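Local coordinates for protein RTX toxin RtxA (Vibrio vulnificus MO6-24/O, PDB 6IMP) that is a virulence toxin whose hydrolase-fold domain probably acts as an enzyme of the alpha/beta hydrolase family, at residues G81-G86 with G127-A132; V14-D19 with V162-I167; I172-Y177 with Q196-L201. One frame throughout, in Å; residues are numbered along the deposited sequence.

Contact 1 of 3, residues G81-G86 with G127-A132; sequences GYYHQG and GIDMLA
Y82 and A132 exchange both of their backbone hydrogen bonds, and H84 and M130 do the same two residues on, as the hydrogen-bonded pairs of an antiparallel strand pairing. Segments 81-84 and 129-132 run at 173° to one another, a worked case of two strands held mainly by backbone hydrogen bonds, with side chains of each face adding contacts. The bonds measure 3.0 Å from A132 N to Y82 O and 2.7 Å from M130 N to H84 O. Between them lies the non-hydrogen-bonded pair Y83 and L131, where L131 CD1 reaches the edge of the tyrosine ring, 4.1 Å from Y83 CD1. With CG anti to the backbone N (chi1 -171°), Y83 brings its ring to D129; its OH makes a weak hydrogen bond to D129 OD2, whose stronger partner is K100. On the other face H84 sets its imidazole beside A132, with NE2 3.9 Å from A132 CB, while ND1 bonds S67.

Beyond H84 and M130 the bridging stops and the contact opens to solvent at G86 and G127. G86 N donates to D129 OD1 at 3.1 Å, an oxygen less surely placed. G127, with positive phi, is the C-prime residue of the Schellman motif ending helix 112-124. That helix and helix 52-63 pack on the face of Y82 and H84, helix 147-164 on that of Y83 and L131, and strands 67-73 and 101-105 flank the pair.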
ATOM      1  N   GLY A  81       7.730   4.442  10.300  1.00 81.17           N
ATOM      2  CA  GLY A  81       6.612   5.376  10.194  1.00 85.52           C
ATOM      3  C   GLY A  81       5.871   5.535  11.507  1.00 83.48           C
ATOM      4  O   GLY A  81       6.476   5.522  12.580  1.00 82.58           O
ATOM      5  N   TYR A  82       4.554   5.689  11.423  1.00 84.14           N
ATOM      6  CA  TYR A  82       3.733   5.886  12.615  1.00 77.62           C
ATOM      7  C   TYR A  82       2.637   4.839  12.743  1.00 78.39           C
ATOM      8  O   TYR A  82       2.233   4.189  11.768  1.00 66.56           O
ATOM      9  CB  TYR A  82       3.124   7.285  12.641  1.00 66.02           C
ATOM     10  CG  TYR A  82       4.134   8.404  12.518  1.00 68.46           C
ATOM     11  CD1 TYR A  82       4.767   8.661  11.313  1.00 65.20           C
ATOM     12  CD2 TYR A  82       4.424   9.236  13.599  1.00 72.96           C
ATOM     13  CE1 TYR A  82       5.679   9.695  11.186  1.00 70.29           C
ATOM     14  CE2 TYR A  82       5.326  10.285  13.480  1.00 72.45           C
ATOM     15  CZ  TYR A  82       5.959  10.511  12.274  1.00 72.60           C
ATOM     16  OH  TYR A  82       6.872  11.552  12.147  1.00 70.89           O
ATOM     17  N   TYR A  83       2.217   4.645  13.984  1.00 84.57           N
ATOM     18  CA  TYR A  83       0.952   4.021  14.303  1.00 80.66           C
ATOM     19  C   TYR A  83       0.030   5.115  14.796  1.00 82.63           C
ATOM     20  O   TYR A  83       0.282   5.698  15.844  1.00 84.80           O
ATOM     21  CB  TYR A  83       1.157   2.991  15.402  1.00 76.26           C
ATOM     22  CG  TYR A  83      -0.046   2.139  15.651  1.00 74.55           C
ATOM     23  CD1 TYR A  83      -0.250   0.976  14.928  1.00 76.71           C
ATOM     24  CD2 TYR A  83      -0.983   2.488  16.615  1.00 74.24           C
ATOM     25  CE1 TYR A  83      -1.359   0.175  15.151  1.00 81.04           C
ATOM     26  CE2 TYR A  83      -2.093   1.695  16.852  1.00 78.00           C
ATOM     27  CZ  TYR A  83      -2.279   0.536  16.119  1.00 81.36           C
ATOM     28  OH  TYR A  83      -3.383  -0.258  16.341  1.00 82.39           O
ATOM     29  N   HIS A  84      -1.007   5.429  14.023  1.00 94.03           N
ATOM     30  CA  HIS A  84      -2.023   6.403  14.453  1.00 91.06           C
ATOM     31  C   HIS A  84      -3.251   5.689  15.032  1.00 92.13           C
ATOM     32  O   HIS A  84      -3.737   4.722  14.441  1.00 82.14           O
ATOM     33  CB  HIS A  84      -2.486   7.269  13.287  1.00 91.02           C
ATOM     34  CG  HIS A  84      -1.402   7.677  12.340  1.00 88.06           C
ATOM     35  ND1 HIS A  84      -0.604   8.782  12.554  1.00 87.86           N
ATOM     36  CD2 HIS A  84      -1.087   7.223  11.105  1.00 87.61           C
ATOM     37  CE1 HIS A  84       0.197   8.955  11.517  1.00 82.55           C
ATOM     38  NE2 HIS A  84      -0.078   8.026  10.620  1.00 92.51           N
ATOM     39  N   GLN A  85      -3.795   6.211  16.137  1.00105.32           N
ATOM     40  CA  GLN A  85      -4.937   5.558  16.822  1.00108.09           C
ATOM     41  C   GLN A  85      -6.176   6.433  17.015  1.00103.68           C
ATOM     42  O   GLN A  85      -6.116   7.662  16.938  1.00 96.91           O
ATOM     43  CB  GLN A  85      -4.514   4.941  18.167  1.00111.84           C
ATOM     44  CG  GLN A  85      -3.929   5.903  19.179  1.00119.21           C
ATOM     45  CD  GLN A  85      -2.702   5.330  19.862  1.00127.71           C
ATOM     46  OE1 GLN A  85      -2.754   4.243  20.445  1.00122.85           O
ATOM     47  NE2 GLN A  85      -1.580   6.041  19.764  1.00125.29           N
ATOM     48  N   GLY A  86      -7.298   5.762  17.274  1.00100.96           N
ATOM     49  CA  GLY A  86      -8.590   6.421  17.467  1.00 98.86           C
ATOM     50  C   GLY A  86      -8.729   7.070  18.830  1.00 90.07           C
ATOM     51  O   GLY A  86      -9.329   8.136  18.956  1.00 94.18           O
ATOM     52  N   GLY A 127     -12.850   6.105  15.502  1.00 83.49           N
ATOM     53  CA  GLY A 127     -12.098   5.266  16.432  1.00103.05           C
ATOM     54  C   GLY A 127     -11.565   3.969  15.831  1.00119.77           C
ATOM     55  O   GLY A 127     -11.826   2.879  16.357  1.00119.10           O
ATOM     56  N   ILE A 128     -10.841   4.093  14.715  1.00125.28           N
ATOM     57  CA  ILE A 128     -10.094   2.976  14.110  1.00118.31           C
ATOM     58  C   ILE A 128      -8.605   3.353  14.018  1.00115.85           C
ATOM     59  O   ILE A 128      -8.267   4.469  13.596  1.00111.07           O
ATOM     60  CB  ILE A 128     -10.646   2.624  12.704  1.00114.85           C
ATOM     61  CG1 ILE A 128     -12.090   2.123  12.812  1.00114.97           C
ATOM     62  CG2 ILE A 128      -9.791   1.559  12.029  1.00107.84           C
ATOM     63  CD1 ILE A 128     -12.825   2.051  11.487  1.00114.87           C
ATOM     64  N   ASP A 129      -7.726   2.430  14.428  1.00101.82           N
ATOM     65  CA  ASP A 129      -6.273   2.668  14.363  1.00 97.19           C
ATOM     66  C   ASP A 129      -5.783   2.410  12.952  1.00 90.30           C
ATOM     67  O   ASP A 129      -6.270   1.506  12.274  1.00 86.43           O
ATOM     68  CB  ASP A 129      -5.487   1.757  15.320  1.00102.50           C
ATOM     69  CG  ASP A 129      -6.018   1.780  16.734  1.00100.85           C
ATOM     70  OD1 ASP A 129      -6.139   2.875  17.303  1.00101.58           O
ATOM     71  OD2 ASP A 129      -6.301   0.693  17.284  1.00100.18           O
ATOM     72  N   MET A 130      -4.790   3.178  12.523  1.00 86.14           N
ATOM     73  CA  MET A 130      -4.185   2.970  11.214  1.00 81.66           C
ATOM     74  C   MET A 130      -2.675   2.824  11.331  1.00 82.81           C
ATOM     75  O   MET A 130      -2.001   3.733  11.842  1.00 78.42           O
ATOM     76  CB  MET A 130      -4.518   4.131  10.300  1.00 70.80           C
ATOM     77  CG  MET A 130      -4.300   3.818   8.841  1.00 70.44           C
ATOM     78  SD  MET A 130      -4.088   5.312   7.878  1.00 69.91           S
ATOM     79  CE  MET A 130      -4.874   4.782   6.368  1.00 79.12           C
ATOM     80  N   LEU A 131      -2.158   1.674  10.873  1.00 80.07           N
ATOM     81  CA  LEU A 131      -0.699   1.464  10.737  1.00 82.56           C
ATOM     82  C   LEU A 131      -0.196   2.004   9.409  1.00 72.41           C
ATOM     83  O   LEU A 131      -0.678   1.603   8.353  1.00 73.62           O
ATOM     84  CB  LEU A 131      -0.318  -0.022  10.845  1.00 81.57           C
ATOM     85  CG  LEU A 131       1.172  -0.318  10.552  1.00 83.91           C
ATOM     86  CD1 LEU A 131       2.064   0.355  11.583  1.00 84.73           C
ATOM     87  CD2 LEU A 131       1.495  -1.811  10.476  1.00 86.13           C
ATOM     88  N   ALA A 132       0.808   2.873   9.475  1.00 67.44           N
ATOM     89  CA  ALA A 132       1.296   3.588   8.295  1.00 72.49           C
ATOM     90  C   ALA A 132       2.818   3.615   8.229  1.00 71.07           C
ATOM     91  O   ALA A 132       3.462   4.556   8.722  1.00 60.88           O
ATOM     92  CB  ALA A 132       0.747   5.000   8.276  1.00 75.79           C
TER

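Contact 2 of 3, residues V14-D19 with V162-I167; sequences VAIEND and VNDKGI
A chi1 of -76° places D164 CG anti to its carbonyl carbon, which directs the carboxylate at the irregular chain of I16 and E17, and chi2 near zero (-2°) turns its two oxygens to successive backbone N-H groups. OD1 accepts from I16 N at 2.8 Å, although the position of that oxygen is less certain in the model; OD2 accepts a weak, bent bond from E17 N. One acidic side chain thus appears to accept from two successive amides, an illustration of how a residue near the end of a helix, here 147-164, can meet a segment that has no regular structure of its own. N163, the preceding residue, lays its CB beside the backbone of A15, 3.9 Å from A15 N. K165, the next residue along, hydrogen-bonds Y160 through its ammonium group and makes a cation-pi contact with Y83. None of the touching residues is fully buried. I16 turns its side chain onto T156 and Y160 of helix 147-164 and shares a backbone hydrogen bond with K73, so the N-terminal segment bridges the end of that helix and strand 67-73, one of the two outermost strands of the sheet.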
ATOM      1  N   VAL A  14       7.346 -13.918  15.321  1.00123.31           N
ATOM      2  CA  VAL A  14       7.831 -13.397  16.611  1.00119.31           C
ATOM      3  C   VAL A  14       7.939 -11.856  16.592  1.00111.87           C
ATOM      4  O   VAL A  14       8.373 -11.262  15.607  1.00112.03           O
ATOM      5  CB  VAL A  14       9.208 -14.030  16.994  1.00128.79           C
ATOM      6  CG1 VAL A  14      10.194 -13.987  15.828  1.00121.47           C
ATOM      7  CG2 VAL A  14       9.808 -13.370  18.238  1.00129.86           C
ATOM      8  N   ALA A  15       7.555 -11.234  17.703  1.00106.41           N
ATOM      9  CA  ALA A  15       7.562  -9.766  17.876  1.00111.41           C
ATOM     10  C   ALA A  15       8.789  -8.901  17.430  1.00109.56           C
ATOM     11  O   ALA A  15       9.939  -9.070  17.933  1.00108.11           O
ATOM     12  CB  ALA A  15       7.499  -9.449  19.366  1.00102.77           C
ATOM     13  N   ILE A  16       8.476  -7.869  16.606  1.00 99.88           N
ATOM     14  CA  ILE A  16       9.329  -7.305  15.536  1.00 93.39           C
ATOM     15  C   ILE A  16       9.631  -5.771  15.537  1.00 88.39           C
ATOM     16  O   ILE A  16      10.216  -5.259  14.569  1.00 71.72           O
ATOM     17  CB  ILE A  16       8.744  -7.718  14.162  1.00 94.80           C
ATOM     18  CG1 ILE A  16       9.842  -7.927  13.124  1.00100.30           C
ATOM     19  CG2 ILE A  16       7.680  -6.735  13.684  1.00 96.93           C
ATOM     20  CD1 ILE A  16       9.414  -8.833  11.988  1.00107.70           C
ATOM     21  N   GLU A  17       9.290  -5.056  16.615  1.00 97.62           N
ATOM     22  CA  GLU A  17       9.705  -3.636  16.767  1.00105.63           C
ATOM     23  C   GLU A  17      11.197  -3.567  17.131  1.00104.20           C
ATOM     24  O   GLU A  17      11.791  -4.570  17.527  1.00 99.60           O
ATOM     25  CB  GLU A  17       8.839  -2.888  17.812  1.00116.59           C
ATOM     26  CG  GLU A  17       8.976  -1.356  17.788  1.00127.81           C
ATOM     27  CD  GLU A  17       7.768  -0.616  18.360  1.00137.48           C
ATOM     28  OE1 GLU A  17       7.460  -0.803  19.558  1.00140.22           O
ATOM     29  OE2 GLU A  17       7.150   0.190  17.625  1.00128.81           O
ATOM     30  N   ASN A  18      11.786  -2.384  16.976  1.00104.60           N
ATOM     31  CA  ASN A  18      13.243  -2.207  16.960  1.00107.41           C
ATOM     32  C   ASN A  18      13.549  -0.751  17.377  1.00101.25           C
ATOM     33  O   ASN A  18      12.619   0.020  17.593  1.00101.27           O
ATOM     34  CB  ASN A  18      13.733  -2.498  15.529  1.00115.42           C
ATOM     35  CG  ASN A  18      15.214  -2.818  15.446  1.00132.39           C
ATOM     36  OD1 ASN A  18      15.789  -3.429  16.346  1.00155.81           O
ATOM     37  ND2 ASN A  18      15.826  -2.458  14.324  1.00144.43           N
ATOM     38  N   ASP A  19      14.818  -0.383  17.402  1.00101.37           N
ATOM     39  CA  ASP A  19      15.227   0.932  17.867  1.00114.32           C
ATOM     40  C   ASP A  19      15.803   1.790  16.748  1.00103.72           C
ATOM     41  O   ASP A  19      16.736   1.398  16.087  1.00119.90           O
ATOM     42  CB  ASP A  19      16.297   0.762  18.936  1.00133.05           C
ATOM     43  CG  ASP A  19      15.792   1.073  20.318  1.00145.54           C
ATOM     44  OD1 ASP A  19      14.572   0.948  20.538  1.00161.64           O
ATOM     45  OD2 ASP A  19      16.611   1.447  21.185  1.00150.21           O
ATOM     46  N   VAL A 162      -0.053  -8.167  14.431  1.00 98.60           N
ATOM     47  CA  VAL A 162      -0.417  -9.441  15.067  1.00105.95           C
ATOM     48  C   VAL A 162       0.381  -9.677  16.362  1.00115.20           C
ATOM     49  O   VAL A 162      -0.177 -10.153  17.363  1.00109.69           O
ATOM     50  CB  VAL A 162      -0.172 -10.648  14.118  1.00101.73           C
ATOM     51  CG1 VAL A 162      -0.533 -11.966  14.801  1.00 97.05           C
ATOM     52  CG2 VAL A 162      -0.970 -10.506  12.827  1.00105.93           C
ATOM     53  N   ASN A 163       1.671  -9.313  16.337  1.00109.95           N
ATOM     54  CA  ASN A 163       2.675  -9.868  17.268  1.00102.16           C
ATOM     55  C   ASN A 163       3.195  -8.915  18.334  1.00106.79           C
ATOM     56  O   ASN A 163       3.471  -9.345  19.458  1.00139.02           O
ATOM     57  CB  ASN A 163       3.910 -10.368  16.518  1.00 94.22           C
ATOM     58  CG  ASN A 163       3.611 -11.507  15.567  1.00 90.63           C
ATOM     59  OD1 ASN A 163       2.461 -11.887  15.375  1.00 98.39           O
ATOM     60  ND2 ASN A 163       4.660 -12.064  14.962  1.00 77.40           N
ATOM     61  N   ASP A 164       3.465  -7.670  17.960  1.00100.28           N
ATOM     62  CA  ASP A 164       3.833  -6.668  18.965  1.00105.63           C
ATOM     63  C   ASP A 164       2.593  -6.121  19.666  1.00111.37           C
ATOM     64  O   ASP A 164       2.699  -5.587  20.767  1.00128.53           O
ATOM     65  CB  ASP A 164       4.669  -5.528  18.360  1.00109.51           C
ATOM     66  CG  ASP A 164       6.108  -5.931  18.110  1.00108.82           C
ATOM     67  OD1 ASP A 164       6.466  -7.069  18.427  1.00126.54           O
ATOM     68  OD2 ASP A 164       6.895  -5.118  17.590  1.00103.06           O
ATOM     69  N   LYS A 165       1.428  -6.253  19.028  1.00113.02           N
ATOM     70  CA  LYS A 165       0.184  -5.653  19.554  1.00108.25           C
ATOM     71  C   LYS A 165      -0.990  -6.652  19.680  1.00110.98           C
ATOM     72  O   LYS A 165      -2.124  -6.251  19.968  1.00 99.85           O
ATOM     73  CB  LYS A 165      -0.204  -4.431  18.703  1.00106.37           C
ATOM     74  CG  LYS A 165       0.682  -3.208  18.942  1.00102.73           C
ATOM     75  CD  LYS A 165       0.603  -2.192  17.805  1.00 95.56           C
ATOM     76  CE  LYS A 165       0.442  -0.758  18.310  1.00104.53           C
ATOM     77  NZ  LYS A 165       1.728  -0.087  18.663  1.00103.38           N
ATOM     78  N   GLY A 166      -0.710  -7.941  19.485  1.00119.97           N
ATOM     79  CA  GLY A 166      -1.634  -9.019  19.881  1.00124.92           C
ATOM     80  C   GLY A 166      -2.926  -9.086  19.086  1.00121.40           C
ATOM     81  O   GLY A 166      -3.827  -9.870  19.406  1.00121.90           O
ATOM     82  N   ILE A 167      -2.988  -8.300  18.019  1.00110.65           N
ATOM     83  CA  ILE A 167      -4.238  -7.996  17.361  1.00101.03           C
ATOM     84  C   ILE A 167      -4.703  -9.215  16.603  1.00 95.21           C
ATOM     85  O   ILE A 167      -3.974  -9.738  15.763  1.00 79.50           O
ATOM     86  CB  ILE A 167      -4.074  -6.827  16.380  1.00105.46           C
ATOM     87  CG1 ILE A 167      -3.702  -5.563  17.161  1.00107.63           C
ATOM     88  CG2 ILE A 167      -5.348  -6.639  15.556  1.00110.99           C
ATOM     89  CD1 ILE A 167      -3.704  -4.287  16.350  1.00108.33           C
TER

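Contact 3 of 3, residues I172-Y177 with Q196-L201; sequences IIIHGY and QAVSGL
V198 CG2 touches two isoleucines, 3.6 Å from I172 CG2 and 3.9 Å from I174 CG1. The valine and I172 side chains are crossed at about a right angle. A chi1 of 76° in V198 sets CG2 anti to the backbone N; CG1 and CG2 both meet the end of the I174 chain, CG1 at 3.9 Å from I174 CD1, and CG2 alone also packs on I172. L201 extends the same apolar patch by bringing CD1 to within 4.1 Å of I174 CB, and both L201 and I174 rest on A184 of helix 180-192. I173 faces the other way, toward V102 and L306, its CG2 packing against the backbone of G200, which has no side chain of its own.

Outward from this core the backbone takes over. S199 N donates to I172 O at 2.8 Å, somewhat bent, and I174 N donates to G200 O at 3.0 Å in a straighter bond with an N-H...O angle of 158°. At the polar edge the S199 hydroxyl finds its partner in the backbone oxygen of L306, near the end of the modelled chain.

The parallel pairing of I174 with L201 joins the two strands of a beta-alpha-beta unit, strand 172-177, helix 180-192 and strand 200-204, an element of the alpha/beta hydrolase fold. Strand 172-177 carries G176, the first glycine of a GxSxG sequence at the strand-to-helix turn, consistent with the nucleophile elbow of that family.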
ATOM      1  N   ILE A 172      -8.502  -6.638  11.481  1.00 98.92           N
ATOM      2  CA  ILE A 172      -7.637  -5.893  10.558  1.00 97.03           C
ATOM      3  C   ILE A 172      -8.251  -5.814   9.172  1.00 93.64           C
ATOM      4  O   ILE A 172      -8.896  -6.757   8.715  1.00 93.28           O
ATOM      5  CB  ILE A 172      -6.233  -6.530  10.434  1.00103.66           C
ATOM      6  CG1 ILE A 172      -5.550  -6.589  11.805  1.00105.84           C
ATOM      7  CG2 ILE A 172      -5.362  -5.735   9.458  1.00102.20           C
ATOM      8  CD1 ILE A 172      -4.324  -7.477  11.846  1.00106.82           C
ATOM      9  N   ILE A 173      -8.032  -4.685   8.503  1.00 89.99           N
ATOM     10  CA  ILE A 173      -8.174  -4.621   7.043  1.00 94.05           C
ATOM     11  C   ILE A 173      -6.922  -4.065   6.374  1.00 88.14           C
ATOM     12  O   ILE A 173      -6.082  -3.390   7.004  1.00 75.14           O
ATOM     13  CB  ILE A 173      -9.404  -3.798   6.592  1.00 95.08           C
ATOM     14  CG1 ILE A 173      -9.424  -2.429   7.287  1.00101.87           C
ATOM     15  CG2 ILE A 173     -10.672  -4.588   6.861  1.00 92.12           C
ATOM     16  CD1 ILE A 173     -10.382  -1.432   6.672  1.00106.87           C
ATOM     17  N   ILE A 174      -6.805  -4.368   5.089  1.00 76.31           N
ATOM     18  CA  ILE A 174      -5.643  -3.977   4.323  1.00 77.85           C
ATOM     19  C   ILE A 174      -6.100  -2.934   3.334  1.00 68.42           C
ATOM     20  O   ILE A 174      -6.876  -3.217   2.425  1.00 75.79           O
ATOM     21  CB  ILE A 174      -4.955  -5.182   3.634  1.00 79.31           C
ATOM     22  CG1 ILE A 174      -4.628  -6.259   4.682  1.00 84.64           C
ATOM     23  CG2 ILE A 174      -3.658  -4.741   2.975  1.00 76.36           C
ATOM     24  CD1 ILE A 174      -4.206  -7.600   4.115  1.00 84.34           C
ATOM     25  N   HIS A 175      -5.696  -1.702   3.597  1.00 67.84           N
ATOM     26  CA  HIS A 175      -5.947  -0.590   2.704  1.00 68.35           C
ATOM     27  C   HIS A 175      -4.756  -0.499   1.779  1.00 61.32           C
ATOM     28  O   HIS A 175      -3.693  -0.012   2.163  1.00 67.43           O
ATOM     29  CB  HIS A 175      -6.108   0.713   3.498  1.00 69.71           C
ATOM     30  CG  HIS A 175      -6.558   1.881   2.671  1.00 70.22           C
ATOM     31  ND1 HIS A 175      -7.213   2.964   3.213  1.00 65.68           N
ATOM     32  CD2 HIS A 175      -6.455   2.132   1.345  1.00 74.93           C
ATOM     33  CE1 HIS A 175      -7.493   3.831   2.261  1.00 68.03           C
ATOM     34  NE2 HIS A 175      -7.041   3.353   1.118  1.00 77.60           N
ATOM     35  N   GLY A 176      -4.926  -1.011   0.572  1.00 57.49           N
ATOM     36  CA  GLY A 176      -3.871  -0.969  -0.442  1.00 60.74           C
ATOM     37  C   GLY A 176      -4.148   0.106  -1.469  1.00 57.33           C
ATOM     38  O   GLY A 176      -4.983  -0.082  -2.359  1.00 61.18           O
ATOM     39  N   TYR A 177      -3.478   1.245  -1.326  1.00 51.71           N
ATOM     40  CA  TYR A 177      -3.623   2.348  -2.278  1.00 56.46           C
ATOM     41  C   TYR A 177      -2.681   1.974  -3.415  1.00 57.69           C
ATOM     42  O   TYR A 177      -1.600   1.440  -3.177  1.00 66.48           O
ATOM     43  CB  TYR A 177      -3.428   3.699  -1.562  1.00 61.59           C
ATOM     44  CG  TYR A 177      -3.264   4.922  -2.470  1.00 58.43           C
ATOM     45  CD1 TYR A 177      -4.283   5.327  -3.338  1.00 57.09           C
ATOM     46  CD2 TYR A 177      -2.143   5.723  -2.377  1.00 54.76           C
ATOM     47  CE1 TYR A 177      -4.128   6.430  -4.156  1.00 53.00           C
ATOM     48  CE2 TYR A 177      -1.993   6.837  -3.180  1.00 56.06           C
ATOM     49  CZ  TYR A 177      -2.988   7.180  -4.067  1.00 56.20           C
ATOM     50  OH  TYR A 177      -2.836   8.294  -4.852  1.00 58.95           O
ATOM     51  N   GLN A 196      -3.662 -16.815   9.277  1.00101.84           N
ATOM     52  CA  GLN A 196      -3.825 -15.557  10.008  1.00 99.11           C
ATOM     53  C   GLN A 196      -4.735 -14.580   9.237  1.00101.79           C
ATOM     54  O   GLN A 196      -4.552 -13.370   9.327  1.00113.25           O
ATOM     55  CB  GLN A 196      -2.468 -14.876  10.288  1.00 96.35           C
ATOM     56  CG  GLN A 196      -1.273 -15.779  10.569  1.00 96.68           C
ATOM     57  CD  GLN A 196      -0.040 -14.977  10.994  1.00104.57           C
ATOM     58  OE1 GLN A 196      -0.123 -14.116  11.874  1.00110.34           O
ATOM     59  NE2 GLN A 196       1.102 -15.245  10.360  1.00101.53           N
ATOM     60  N   ALA A 197      -5.732 -15.112   8.521  1.00102.44           N
ATOM     61  CA  ALA A 197      -6.579 -14.321   7.582  1.00104.44           C
ATOM     62  C   ALA A 197      -7.167 -12.993   8.120  1.00104.45           C
ATOM     63  O   ALA A 197      -7.521 -12.866   9.290  1.00102.58           O
ATOM     64  CB  ALA A 197      -7.702 -15.188   7.031  1.00102.21           C
ATOM     65  N   VAL A 198      -7.341 -12.046   7.203  1.00109.32           N
ATOM     66  CA  VAL A 198      -7.631 -10.648   7.531  1.00107.64           C
ATOM     67  C   VAL A 198      -9.141 -10.405   7.370  1.00107.37           C
ATOM     68  O   VAL A 198      -9.806 -11.154   6.656  1.00109.97           O
ATOM     69  CB  VAL A 198      -6.787  -9.704   6.623  1.00102.51           C
ATOM     70  CG1 VAL A 198      -7.350  -9.627   5.205  1.00 95.00           C
ATOM     71  CG2 VAL A 198      -6.648  -8.323   7.241  1.00103.08           C
ATOM     72  N   SER A 199      -9.689  -9.402   8.057  1.00100.57           N
ATOM     73  CA  SER A 199     -11.144  -9.156   8.005  1.00 98.44           C
ATOM     74  C   SER A 199     -11.615  -8.625   6.657  1.00 96.12           C
ATOM     75  O   SER A 199     -12.799  -8.720   6.337  1.00100.87           O
ATOM     76  CB  SER A 199     -11.603  -8.200   9.102  1.00107.02           C
ATOM     77  OG  SER A 199     -13.020  -8.185   9.177  1.00106.06           O
ATOM     78  N   GLY A 200     -10.701  -8.033   5.892  1.00 91.61           N
ATOM     79  CA  GLY A 200     -10.975  -7.726   4.493  1.00 87.16           C
ATOM     80  C   GLY A 200      -9.937  -6.863   3.814  1.00 83.32           C
ATOM     81  O   GLY A 200      -9.114  -6.215   4.459  1.00 90.80           O
ATOM     82  N   LEU A 201     -10.012  -6.842   2.491  1.00 79.67           N
ATOM     83  CA  LEU A 201      -9.059  -6.125   1.662  1.00 72.11           C
ATOM     84  C   LEU A 201      -9.759  -4.976   0.967  1.00 66.25           C
ATOM     85  O   LEU A 201     -10.750  -5.187   0.277  1.00 57.82           O
ATOM     86  CB  LEU A 201      -8.482  -7.067   0.603  1.00 71.13           C
ATOM     87  CG  LEU A 201      -7.779  -6.383  -0.575  1.00 81.88           C
ATOM     88  CD1 LEU A 201      -6.544  -5.621  -0.097  1.00 87.56           C
ATOM     89  CD2 LEU A 201      -7.411  -7.385  -1.655  1.00 78.31           C
TER

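Overall arrangement
From the N terminus, segment 14-19 comes first and meets 162-167, contact 2 closing a loop of 142 intervening residues. Contact 1 opens and closes within it, pairing 81-86 with 127-132 to join strands 78-84 and 129-133. Contact 3 follows in series, its short loop running from 172-177 through helix 180-192 to 196-201; no two contacts cross. Contacts 1 and 3 belong to the same sheet, on strands separated by strand 101-105, with centres about 14 Å apart. Contact 2 adds the N-terminal segment at the end of helix 147-164; its K165 meets the Y83 ring of contact 1, and I167 packs on I172, linking the loop after that helix to the strand of contact 3.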